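Local coordinates for protein thymidylate synthase ThyX (Streptomyces cacaoi subsp. asoensis, PDB 4P5A) that probably catalyses the reductive methylation of dUMP, or of UMP, at the uracil ring, working as a homotetramer with bound FAD, at residues L8-L16 against E210-T218. Numbering follows the deposited sequence. Where two conformers were deposited one is given.
Sequences LRSDITVEL and EMVAEQMET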
loop_
_atom_site.group_PDB
_atom_site.type_symbol
_atom_site.label_atom_id
_atom_site.label_comp_id
_atom_site.label_asym_id
_atom_site.label_seq_id
_atom_site.Cartn_x
_atom_site.Cartn_y
_atom_site.Cartn_z
ATOM N N LEU B 8 -24.442 5.187 28.492
ATOM C CA LEU B 8 -23.523 4.056 28.444
ATOM C C LEU B 8 -24.063 2.935 27.586
ATOM O O LEU B 8 -25.205 2.525 27.731
ATOM C CB LEU B 8 -23.246 3.469 29.811
ATOM C CG LEU B 8 -22.877 4.519 30.854
ATOM C CD1 LEU B 8 -22.917 3.807 32.233
ATOM C CD2 LEU B 8 -21.498 5.000 30.567
ATOM N N ARG B 9 -23.212 2.387 26.724
ATOM C CA ARG B 9 -23.625 1.280 25.836
ATOM C C ARG B 9 -22.527 0.243 25.836
ATOM O O ARG B 9 -21.386 0.559 26.155
ATOM C CB ARG B 9 -23.848 1.781 24.405
ATOM C CG ARG B 9 -24.777 2.961 24.238
ATOM C CD ARG B 9 -25.038 3.305 22.755
ATOM N NE ARG B 9 -25.748 2.228 22.036
ATOM C CZ ARG B 9 -27.039 2.243 21.697
ATOM N NH1 ARG B 9 -27.811 3.285 21.983
ATOM N NH2 ARG B 9 -27.556 1.207 21.047
ATOM N N SER B 10 -22.864 -1.008 25.478
ATOM C CA SER B 10 -21.873 -2.043 25.377
ATOM C C SER B 10 -21.842 -2.658 24.001
ATOM O O SER B 10 -21.210 -3.699 23.844
ATOM C CB SER B 10 -22.175 -3.158 26.361
ATOM O OG SER B 10 -21.980 -2.716 27.712
ATOM N N ASP B 11 -22.604 -2.123 23.058
ATOM C CA ASP B 11 -22.740 -2.855 21.795
ATOM C C ASP B 11 -21.716 -2.263 20.795
ATOM O O ASP B 11 -21.305 -1.108 20.912
ATOM C CB ASP B 11 -24.139 -2.743 21.189
ATOM C CG ASP B 11 -24.608 -1.292 21.009
ATOM O OD1 ASP B 11 -24.074 -0.361 21.664
ATOM O OD2 ASP B 11 -25.529 -1.062 20.192
ATOM N N ILE B 12 -21.330 -3.108 19.874
ATOM C CA ILE B 12 -20.415 -2.677 18.825
ATOM C C ILE B 12 -21.111 -3.136 17.583
ATOM O O ILE B 12 -21.479 -4.319 17.510
ATOM C CB ILE B 12 -19.185 -3.527 18.924
ATOM C CG1 ILE B 12 -18.468 -3.373 20.253
ATOM C CG2 ILE B 12 -18.218 -3.039 17.860
ATOM C CD1 ILE B 12 -17.793 -2.177 20.400
ATOM N N THR B 13 -21.413 -2.234 16.682
ATOM C CA THR B 13 -22.259 -2.631 15.555
ATOM C C THR B 13 -21.543 -2.514 14.225
ATOM O O THR B 13 -20.674 -1.669 14.031
ATOM C CB THR B 13 -23.510 -1.853 15.476
ATOM O OG1 THR B 13 -23.216 -0.557 15.104
ATOM C CG2 THR B 13 -24.272 -1.819 16.838
ATOM N N VAL B 14 -21.879 -3.423 13.348
ATOM C CA VAL B 14 -21.283 -3.535 11.992
ATOM C C VAL B 14 -22.478 -3.815 11.079
ATOM O O VAL B 14 -23.320 -4.742 11.344
ATOM C CB VAL B 14 -20.318 -4.716 11.908
ATOM C CG1 VAL B 14 -19.955 -4.990 10.482
ATOM C CG2 VAL B 14 -19.032 -4.462 12.745
ATOM N N GLU B 15 -22.615 -2.994 10.044
ATOM C CA GLU B 15 -23.661 -3.286 9.004
ATOM C C GLU B 15 -22.968 -3.307 7.684
ATOM O O GLU B 15 -22.218 -2.414 7.391
ATOM C CB GLU B 15 -24.712 -2.165 8.979
ATOM C CG GLU B 15 -25.498 -2.074 10.322
ATOM C CD GLU B 15 -26.141 -0.679 10.534
ATOM O OE1 GLU B 15 -26.055 -0.180 11.698
ATOM O OE2 GLU B 15 -26.659 -0.100 9.508
ATOM N N LEU B 16 -23.366 -4.232 6.791
ATOM C CA LEU B 16 -22.821 -4.153 5.423
ATOM C C LEU B 16 -23.649 -3.091 4.610
ATOM O O LEU B 16 -24.899 -3.178 4.485
ATOM C CB LEU B 16 -22.937 -5.550 4.757
ATOM C CG LEU B 16 -22.493 -5.583 3.292
ATOM C CD1 LEU B 16 -20.955 -5.545 3.290
ATOM C CD2 LEU B 16 -22.922 -6.957 2.667
ATOM N N GLU B 210 -12.405 -7.790 18.192
ATOM C CA GLU B 210 -12.823 -9.137 17.789
ATOM C C GLU B 210 -14.329 -9.127 17.524
ATOM O O GLU B 210 -14.784 -9.833 16.633
ATOM C CB GLU B 210 -12.462 -10.166 18.841
ATOM C CG GLU B 210 -12.804 -11.610 18.348
ATOM C CD GLU B 210 -12.398 -12.654 19.389
ATOM O OE1 GLU B 210 -11.938 -13.665 18.908
ATOM O OE2 GLU B 210 -12.617 -12.492 20.646
ATOM N N MET B 211 -15.122 -8.411 18.329
ATOM C CA MET B 211 -16.561 -8.288 18.022
ATOM C C MET B 211 -16.863 -7.668 16.673
ATOM O O MET B 211 -17.796 -8.083 15.980
ATOM C CB MET B 211 -17.254 -7.498 19.137
ATOM C CG MET B 211 -17.122 -8.223 20.523
ATOM S SD MET B 211 -17.603 -7.055 21.839
ATOM C CE MET B 211 -19.324 -6.735 21.434
ATOM N N VAL B 212 -16.078 -6.659 16.305
ATOM C CA VAL B 212 -16.188 -6.078 14.946
ATOM C C VAL B 212 -15.906 -7.152 13.956
ATOM O O VAL B 212 -16.682 -7.330 12.940
ATOM C CB VAL B 212 -15.187 -4.891 14.773
ATOM C CG1 VAL B 212 -15.154 -4.404 13.274
ATOM C CG2 VAL B 212 -15.548 -3.698 15.750
ATOM N N ALA B 213 -14.729 -7.808 14.118
ATOM C CA ALA B 213 -14.291 -8.815 13.140
ATOM C C ALA B 213 -15.348 -9.938 12.989
ATOM O O ALA B 213 -15.558 -10.398 11.871
ATOM C CB ALA B 213 -12.975 -9.456 13.596
ATOM N N GLU B 214 -15.938 -10.430 14.096
ATOM C CA GLU B 214 -16.879 -11.560 13.947
ATOM C C GLU B 214 -18.115 -11.159 13.142
ATOM O O GLU B 214 -18.620 -11.932 12.337
ATOM C CB GLU B 214 -17.322 -12.095 15.379
ATOM C CG GLU B 214 -16.150 -12.724 16.061
ATOM C CD GLU B 214 -16.376 -13.001 17.581
ATOM O OE1 GLU B 214 -17.256 -12.313 18.227
ATOM O OE2 GLU B 214 -15.636 -13.894 18.075
ATOM N N GLN B 215 -18.541 -9.931 13.281
ATOM C CA GLN B 215 -19.714 -9.512 12.538
ATOM C C GLN B 215 -19.386 -9.318 11.063
ATOM O O GLN B 215 -20.230 -9.549 10.206
ATOM C CB GLN B 215 -20.308 -8.240 13.162
ATOM C CG GLN B 215 -20.875 -8.463 14.600
ATOM C CD GLN B 215 -21.423 -7.111 15.136
ATOM O OE1 GLN B 215 -22.284 -6.472 14.510
ATOM N NE2 GLN B 215 -20.840 -6.633 16.205
ATOM N N MET B 216 -18.181 -8.794 10.792
ATOM C CA MET B 216 -17.789 -8.652 9.415
ATOM C C MET B 216 -17.762 -10.035 8.800
ATOM O O MET B 216 -18.111 -10.242 7.646
ATOM C CB MET B 216 -16.371 -8.001 9.333
ATOM C CG MET B 216 -16.533 -6.512 9.588
ATOM S SD MET B 216 -14.826 -5.834 9.623
ATOM C CE MET B 216 -15.166 -4.056 9.708
ATOM N N GLU B 217 -17.144 -10.974 9.485
ATOM C CA GLU B 217 -17.003 -12.346 8.927
ATOM C C GLU B 217 -18.335 -13.013 8.635
ATOM O O GLU B 217 -18.480 -13.700 7.623
ATOM C CB GLU B 217 -16.170 -13.209 9.918
ATOM C CG GLU B 217 -15.884 -14.611 9.336
ATOM C CD GLU B 217 -14.810 -15.399 10.107
ATOM O OE1 GLU B 217 -14.182 -14.857 11.063
ATOM O OE2 GLU B 217 -14.571 -16.551 9.699
ATOM N N THR B 218 -19.255 -12.850 9.560
ATOM C CA THR B 218 -20.616 -13.411 9.374
ATOM C C THR B 218 -21.273 -12.821 8.119
ATOM O O THR B 218 -21.846 -13.588 7.277
ATOM C CB THR B 218 -21.468 -13.069 10.609
ATOM O OG1 THR B 218 -20.958 -13.807 11.733
ATOM C CG2 THR B 218 -22.999 -13.483 10.299
#
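Gln215 lays its side-chain amide along the backbone between Ile12 and Val14, a worked example of how a helix glutamine can read the polar atoms at the end of a loop and the start of the strand that follows. Its NE2 donates to Ile12 O at 2.7 Å, nearly straight at 166°. The carbonyl oxygen lies in the amide plane of Gln215, while the nitrogen approaches from above the carbonyl plane. The other end of the amide, OE1, takes only a weak bond from Val14 N at 3.3 Å, and NE2 also makes a weak hydrogen bond to Met211 O, one turn back in the helix. Were Gln215 replaced by an alanine, Ile12 O and Val14 N would probably lose these partners, and Val14 CB would be uncovered where OE1 now lies against it.

Around this amide the apolar side chains cross at about right angles. With CG1 anti to its carbonyl carbon (chi1 -61°), Ile12 sends that branch to Met211, whose chain bends at chi3 to set CE 3.7 Å from Ile12 CG1. The other branch, CG2, presses on Val212 CG2 at 3.5 Å, tighter than usual for two methyl groups. Val14 splits its methyls: CG2 meets Val212 CG1, whereas CG1 touches Met216 CG at 3.9 Å.

Strand 13-16 and helix 210-218 run roughly parallel, 24° apart and 8.0 Å between axes, so helix 207-223 lies over the outer strand of the chain's antiparallel sheet. Thr13 and Glu15 turn their backbone polar groups to strand 69-77; by beta alternation those of Val14 point the other way, toward Gln215. Apolar crossings thus join helix to sheet, while the amide, bonded firmly to Ile12 O and weakly to Val14 N, helps fix the helix's position along the strand.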